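Local coordinates for protein ribokinase, putative (Burkholderia thailandensis, PDB 3B1N) that probably phosphorylates nucleosides with ATP as the phosphate donor, and holds ADP and the nucleoside analogue mizoribine in this complex, at residues Ala190-Asp193 with Tyr194-Lys197; Thr106-Leu109 with Asp110-Ile114; Leu173-Gly176 with Ala177-Arg180. All coordinates share one frame; numbering follows the deposited sequence. Where two conformers were deposited one is given.

Interaction 1: Ala190-Asp193 with Tyr194-Lys197. With ADP (adenosine-5'-diphosphate), chain G.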
# COMPACT_ATOMS: atom_id res chain seq x y z
N ALA B 190 -25.05 0.99 1.48
CA ALA B 190 -24.19 2.12 1.82
C ALA B 190 -22.87 1.90 1.14
O ALA B 190 -22.30 0.81 1.23
CB ALA B 190 -24.01 2.21 3.31
N VAL B 191 -22.40 2.90 0.41
CA VAL B 191 -21.12 2.74 -0.35
C VAL B 191 -20.47 4.08 -0.43
O VAL B 191 -21.16 5.10 -0.29
CB VAL B 191 -21.33 2.17 -1.80
CG1 VAL B 191 -21.51 0.65 -1.78
CG2 VAL B 191 -22.46 2.85 -2.54
N ASN B 192 -19.13 4.12 -0.63
CA ASN B 192 -18.57 5.40 -1.05
C ASN B 192 -18.73 5.60 -2.55
O ASN B 192 -19.22 4.70 -3.24
CB ASN B 192 -17.14 5.65 -0.57
CG ASN B 192 -16.10 4.84 -1.29
OD1 ASN B 192 -16.20 4.53 -2.45
ND2 ASN B 192 -15.04 4.52 -0.56
N ASP B 193 -18.42 6.78 -3.06
CA ASP B 193 -18.74 7.03 -4.45
C ASP B 193 -17.95 6.19 -5.46
O ASP B 193 -18.45 5.84 -6.53
CB ASP B 193 -18.72 8.50 -4.80
CG ASP B 193 -17.36 9.06 -4.89
OD1 ASP B 193 -16.56 8.92 -3.94
OD2 ASP B 193 -17.13 9.71 -5.92
N TYR B 194 -16.72 5.87 -5.10
CA TYR B 194 -15.88 5.02 -5.93
C TYR B 194 -16.55 3.65 -6.03
O TYR B 194 -16.71 3.07 -7.12
CB TYR B 194 -14.46 4.93 -5.34
CG TYR B 194 -13.51 3.99 -6.07
CD1 TYR B 194 -13.51 2.64 -5.79
CD2 TYR B 194 -12.65 4.48 -7.04
CE1 TYR B 194 -12.64 1.75 -6.47
CE2 TYR B 194 -11.79 3.62 -7.70
CZ TYR B 194 -11.78 2.29 -7.41
OH TYR B 194 -10.93 1.46 -8.11
N GLU B 195 -16.93 3.09 -4.88
CA GLU B 195 -17.59 1.81 -4.86
C GLU B 195 -18.93 1.86 -5.60
O GLU B 195 -19.32 0.89 -6.26
CB GLU B 195 -17.79 1.38 -3.39
CG GLU B 195 -16.48 1.21 -2.59
CD GLU B 195 -16.69 1.22 -1.03
OE1 GLU B 195 -17.78 1.60 -0.42
OE2 GLU B 195 -15.70 0.78 -0.38
N ALA B 196 -19.66 2.98 -5.44
CA ALA B 196 -20.97 3.11 -6.09
C ALA B 196 -20.77 2.97 -7.62
O ALA B 196 -21.54 2.26 -8.29
CB ALA B 196 -21.56 4.46 -5.79
N LYS B 197 -19.72 3.61 -8.15
CA LYS B 197 -19.42 3.48 -9.59
C LYS B 197 -19.15 2.02 -9.99
O LYS B 197 -19.68 1.52 -11.00
CB LYS B 197 -18.27 4.41 -10.01
CG LYS B 197 -17.87 4.27 -11.49
CD LYS B 197 -19.05 4.73 -12.38
CE LYS B 197 -18.68 4.63 -13.88
NZ LYS B 197 -19.52 5.62 -14.60
PB ADP G . -14.85 5.51 3.19
O1B ADP G . -14.13 5.56 1.85
O2B ADP G . -15.87 4.41 3.17
O3B ADP G . -14.08 5.51 4.46
PA ADP G . -15.62 8.39 2.91
O1A ADP G . -14.16 8.77 2.61
O2A ADP G . -16.68 8.69 1.89
O3A ADP G . -15.82 6.85 3.21
O5' ADP G . -15.86 9.11 4.28
C5' ADP G . -17.09 8.80 4.95
C4' ADP G . -17.68 9.98 5.70
O4' ADP G . -16.73 10.43 6.69
C3' ADP G . -17.95 11.22 4.81
O3' ADP G . -19.21 11.11 4.12
C2' ADP G . -17.81 12.33 5.82
O2' ADP G . -19.05 12.48 6.55
C1' ADP G . -16.75 11.85 6.77
N9 ADP G . -15.42 12.33 6.31
C8 ADP G . -14.51 11.72 5.48
N7 ADP G . -13.44 12.55 5.27
C5 ADP G . -13.71 13.69 5.89
C6 ADP G . -13.02 14.98 6.03
N6 ADP G . -11.82 15.13 5.41
N1 ADP G . -13.60 15.92 6.74
C2 ADP G . -14.80 15.76 7.35
N3 ADP G . -15.46 14.60 7.28
C4 ADP G . -15.00 13.57 6.56
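Asn192 and Glu195 form a capping box where strand 188-192 of the large central sheet turns into helix 193-203, beside the diphosphate of ADP. Asn-Asp-Tyr-Glu here fits the NXXE signature of the ribokinase (pfkB) family, a motif generally linked to phosphate and magnesium handling. The box rests on two reciprocal bonds. The backbone N-H of Glu195 points at Asn192 OD1, N to OD1 2.9 Å, nearly straight at the hydrogen (172°), while Asn192 N reaches Glu195 OE1, also at 2.9 Å, from above the carboxylate plane. Because CG of Asn192 sits between its own N and carbonyl carbon (chi1 73°), the side-chain amide swings back over the helix start and stacks on the Glu195 carboxylate, the two planes only 20° apart. OD1 is thus tied to the helix, and ND2 is turned toward the nucleotide, where it donates to ADP O1B at 2.8 Å. Thr220 and Gly252, among others, hold the same ADP. The strand end continues directly into helical bonding: Ala196 N meets Asn192 O at 2.8 Å, followed by Lys197 N to Asp193 O at 3.0 Å. Asp193 and Tyr194 face the dimer partner instead. Asp193 OD1 bonds to His31 ND1 and OD2 to Val30 N of the second subunit; NE2 of that His31 bonds to the ADP, making Asp193 a second-shell residue. Tyr194 OH bonds to His24 O of the second subunit. At the strand end, Val191 CG2 packs against Ala196 CB at 3.7 Å.

Interaction 2: Thr106-Leu109 with Asp110-Ile114; sequences TTDL and DNNQI. With ADP (adenosine-5'-diphosphate), chain G.
The beta hairpin of strands 101-107 and 113-118 closes here, with Thr106 facing Ile114 as a hydrogen-bonded antiparallel pair and a type I turn running from Asp108 to Asn111. It belongs to the small four-stranded sheet, which corresponds to the lid of the ribokinase fold. Thr106 N reaches Ile114 O at 2.9 Å, and Ile114 N returns to Thr106 O. Thr107 and Gln113 follow as a non-hydrogen-bonded pair, and Asp108 N to Asn112 O is the last backbone bond before the turn, at 3.0 Å. The loop is then gripped by one carboxylate. With CG of Asp108 set between its backbone N and carbonyl carbon (chi1 75°), OD1 accepts Asn112 N at 2.9 Å and OD2 accepts Asn112 ND2 at 2.9 Å, both on the syn side but tilted out of the carboxylate plane. The latter bond lies almost in the amide plane of Asn112 and is nearly straight (168°). Phe21 N donates to Asp108 OD2 as well, and Asp110 forms a salt bridge with Arg20. Asn111, in the turn, belongs to the ADP pocket. Gln113 and Ile114 pair in parallel with a strand of the second subunit, carrying the sheet across the dimer, and Ile33 N of that subunit bonds to Asn112 OD1. One ordered water donates to both carboxylates, at 2.9 Å to Asp108 OD2 and 2.8 Å to Asp110 OD2.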
# COMPACT_ATOMS: atom_id res chain seq x y z
N THR B 106 -2.33 1.46 2.76
CA THR B 106 -1.67 2.73 2.44
C THR B 106 -2.67 3.80 2.07
O THR B 106 -3.48 3.59 1.16
CB THR B 106 -0.62 2.58 1.40
OG1 THR B 106 0.29 1.58 1.83
CG2 THR B 106 0.04 3.98 1.22
N THR B 107 -2.72 4.87 2.86
CA THR B 107 -3.71 5.89 2.65
C THR B 107 -3.09 7.20 2.12
O THR B 107 -1.89 7.41 2.28
CB THR B 107 -4.57 6.11 3.97
OG1 THR B 107 -5.41 7.25 3.81
CG2 THR B 107 -3.71 6.27 5.23
N ASP B 108 -3.90 8.01 1.48
CA ASP B 108 -3.53 9.41 1.30
C ASP B 108 -4.54 10.26 2.03
O ASP B 108 -5.41 9.69 2.75
CB ASP B 108 -3.34 9.84 -0.16
CG ASP B 108 -4.63 10.00 -0.94
OD1 ASP B 108 -5.75 9.83 -0.38
OD2 ASP B 108 -4.57 10.33 -2.13
N LEU B 109 -4.47 11.57 1.87
CA LEU B 109 -5.31 12.49 2.66
C LEU B 109 -6.70 12.62 2.07
O LEU B 109 -7.64 12.94 2.83
CB LEU B 109 -4.61 13.83 2.91
CG LEU B 109 -3.29 13.67 3.67
CD1 LEU B 109 -2.50 15.01 3.79
CD2 LEU B 109 -3.31 12.90 5.03
N ASP B 110 -6.85 12.33 0.76
CA ASP B 110 -8.13 12.33 0.01
C ASP B 110 -8.98 11.13 0.32
O ASP B 110 -10.05 10.93 -0.28
CB ASP B 110 -7.86 12.26 -1.48
CG ASP B 110 -7.65 13.60 -2.12
OD1 ASP B 110 -7.62 14.61 -1.38
OD2 ASP B 110 -7.56 13.63 -3.38
N ASN B 111 -8.50 10.29 1.21
CA ASN B 111 -9.21 9.12 1.68
C ASN B 111 -9.08 8.02 0.62
O ASN B 111 -9.87 7.07 0.57
CB ASN B 111 -10.71 9.46 1.97
CG ASN B 111 -10.94 10.62 3.03
OD1 ASN B 111 -12.08 10.82 3.46
ND2 ASN B 111 -9.89 11.33 3.43
N ASN B 112 -8.08 8.13 -0.28
CA ASN B 112 -7.74 6.98 -1.13
C ASN B 112 -7.02 5.97 -0.29
O ASN B 112 -6.24 6.35 0.59
CB ASN B 112 -6.89 7.42 -2.34
CG ASN B 112 -7.64 8.38 -3.22
OD1 ASN B 112 -8.76 8.10 -3.63
ND2 ASN B 112 -7.06 9.58 -3.47
N GLN B 113 -7.34 4.68 -0.50
CA GLN B 113 -6.76 3.52 0.21
C GLN B 113 -6.28 2.48 -0.82
O GLN B 113 -7.08 2.14 -1.70
CB GLN B 113 -7.83 2.84 1.10
CG GLN B 113 -8.24 3.62 2.33
CD GLN B 113 -9.21 2.89 3.28
OE1 GLN B 113 -8.97 1.76 3.74
NE2 GLN B 113 -10.31 3.56 3.61
N ILE B 114 -5.06 1.95 -0.71
CA ILE B 114 -4.71 0.70 -1.40
C ILE B 114 -4.28 -0.29 -0.29
O ILE B 114 -3.33 0.02 0.51
CB ILE B 114 -3.57 0.87 -2.42
CG1 ILE B 114 -4.00 1.86 -3.50
CG2 ILE B 114 -3.19 -0.54 -3.03
CD1 ILE B 114 -2.85 2.21 -4.52
PB ADP G . -14.85 5.51 3.19
O1B ADP G . -14.13 5.56 1.85
O2B ADP G . -15.87 4.41 3.17
O3B ADP G . -14.08 5.51 4.46
PA ADP G . -15.62 8.39 2.91
O1A ADP G . -14.16 8.77 2.61
O2A ADP G . -16.68 8.69 1.89
O3A ADP G . -15.82 6.85 3.21
O5' ADP G . -15.86 9.11 4.28
C5' ADP G . -17.09 8.80 4.95
C4' ADP G . -17.68 9.98 5.70
O4' ADP G . -16.73 10.43 6.69
C3' ADP G . -17.95 11.22 4.81
O3' ADP G . -19.21 11.11 4.12
C2' ADP G . -17.81 12.33 5.82
O2' ADP G . -19.05 12.48 6.55
C1' ADP G . -16.75 11.85 6.77
N9 ADP G . -15.42 12.33 6.31
C8 ADP G . -14.51 11.72 5.48
N7 ADP G . -13.44 12.55 5.27
C5 ADP G . -13.71 13.69 5.89
C6 ADP G . -13.02 14.98 6.03
N6 ADP G . -11.82 15.13 5.41
N1 ADP G . -13.60 15.92 6.74
C2 ADP G . -14.80 15.76 7.35
N3 ADP G . -15.46 14.60 7.28
C4 ADP G . -15.00 13.57 6.56
O HOH W 1 -0.66 -0.89 1.49
O HOH W 2 -5.36 12.14 -4.21

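Interaction 3: Leu173-Gly176 with Ala177-Arg180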
# COMPACT_ATOMS: atom_id res chain seq x y z
N LEU B 173 -14.75 -9.63 -5.33
CA LEU B 173 -15.13 -11.03 -5.17
C LEU B 173 -16.52 -11.33 -5.79
O LEU B 173 -16.87 -12.51 -6.00
CB LEU B 173 -15.12 -11.39 -3.69
CG LEU B 173 -13.92 -10.97 -2.81
CD1 LEU B 173 -14.15 -11.22 -1.32
CD2 LEU B 173 -12.65 -11.66 -3.27
N PHE B 174 -17.29 -10.28 -6.05
CA PHE B 174 -18.65 -10.41 -6.59
C PHE B 174 -18.62 -10.48 -8.12
O PHE B 174 -17.74 -9.89 -8.75
CB PHE B 174 -19.53 -9.23 -6.16
CG PHE B 174 -20.02 -9.33 -4.74
CD1 PHE B 174 -21.30 -9.79 -4.45
CD2 PHE B 174 -19.18 -9.00 -3.68
CE1 PHE B 174 -21.74 -9.93 -3.13
CE2 PHE B 174 -19.61 -9.11 -2.40
CZ PHE B 174 -20.91 -9.56 -2.11
N ASP B 175 -19.55 -11.21 -8.72
CA ASP B 175 -19.88 -10.97 -10.13
C ASP B 175 -21.20 -10.24 -10.21
O ASP B 175 -21.82 -9.95 -9.17
CB ASP B 175 -19.93 -12.25 -10.96
CG ASP B 175 -20.90 -13.29 -10.41
OD1 ASP B 175 -20.82 -14.45 -10.88
OD2 ASP B 175 -21.76 -12.96 -9.54
N GLY B 176 -21.62 -9.92 -11.43
CA GLY B 176 -22.86 -9.20 -11.63
C GLY B 176 -24.08 -9.87 -11.05
O GLY B 176 -24.91 -9.20 -10.43
N ALA B 177 -24.18 -11.19 -11.20
CA ALA B 177 -25.37 -11.91 -10.78
C ALA B 177 -25.53 -11.93 -9.25
O ALA B 177 -26.62 -11.64 -8.73
CB ALA B 177 -25.38 -13.33 -11.37
N THR B 178 -24.44 -12.24 -8.54
CA THR B 178 -24.47 -12.27 -7.07
C THR B 178 -24.62 -10.86 -6.51
O THR B 178 -25.28 -10.65 -5.48
CB THR B 178 -23.23 -12.95 -6.44
OG1 THR B 178 -22.04 -12.31 -6.92
CG2 THR B 178 -23.20 -14.44 -6.79
N LEU B 179 -24.04 -9.87 -7.18
CA LEU B 179 -24.20 -8.49 -6.72
C LEU B 179 -25.63 -7.97 -6.88
O LEU B 179 -26.22 -7.41 -5.93
CB LEU B 179 -23.14 -7.59 -7.38
CG LEU B 179 -23.05 -6.15 -6.89
CD1 LEU B 179 -22.81 -6.10 -5.35
CD2 LEU B 179 -21.98 -5.39 -7.62
N ARG B 180 -26.22 -8.16 -8.06
CA ARG B 180 -27.64 -7.84 -8.26
C ARG B 180 -28.55 -8.55 -7.25
O ARG B 180 -29.43 -7.92 -6.65
CB ARG B 180 -28.08 -8.19 -9.68
CG ARG B 180 -27.60 -7.22 -10.76
CD ARG B 180 -28.28 -7.53 -12.12
NE ARG B 180 -27.89 -8.86 -12.62
CZ ARG B 180 -26.80 -9.09 -13.35
NH1 ARG B 180 -26.52 -10.33 -13.73
NH2 ARG B 180 -25.97 -8.10 -13.67
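Asp175 OD2 takes two donors from Thr178. The backbone N of Thr178 arrives at 2.9 Å, nearly straight at the hydrogen (167°), and its OG1 at 2.7 Å in the conformer described, one of two modelled. These donors reach OD2 from opposite faces of the carboxylate plane, OG1 standing above it by 35°. The chi1 of Asp175, 57°, folds the carboxylate back over the first turn. This makes Asp175 the N-cap of helix 176-185, and its own carbonyl begins the helical bonding: Leu179 N donates to Asp175 O at 3.0 Å, and Arg180 N to Gly176 O at 2.9 Å. Phe174, just before the cap, and Leu179, in the first turn, bracket it as a hydrophobic staple, the pairing of the residue preceding the N-cap with the fourth residue of the helix; Phe174 CD1 lies 4.1 Å from Leu179 CD1. The ring also has Leu179 N at its edge. The chain of Arg180, bent at chi3, doubles back so that one face of its guanidinium lies over Gly176 O, which is 3.4 Å from the plane, opposite its centre. Arg180 NH2 is anchored by Thr203 O. Farther out, Phe146 of helix 146-158 meets the Phe174 ring edge-to-face, Met149 of the same helix touches the Phe174 side chain, and Lys202 NZ of helix 193-203 bonds to Phe174 O.

In the fold
Along the chain interaction 2 comes first, then interaction 3, then interaction 1. Interactions 1 and 2 have centres about 15 Å apart and nearest atoms about 6 Å apart. They do not touch, yet approach the same ADP from two sheets, the nine-stranded core and the four-stranded lid, and both meet the second subunit, so the nucleotide site lies close to the dimer interface. Interaction 3 starts helix 176-185, which leads into strand 188-192 and so to interaction 1, with about 15 Å between centres. Its centre is about 26 Å from that of interaction 2, at the outer side of the core domain and away from ADP.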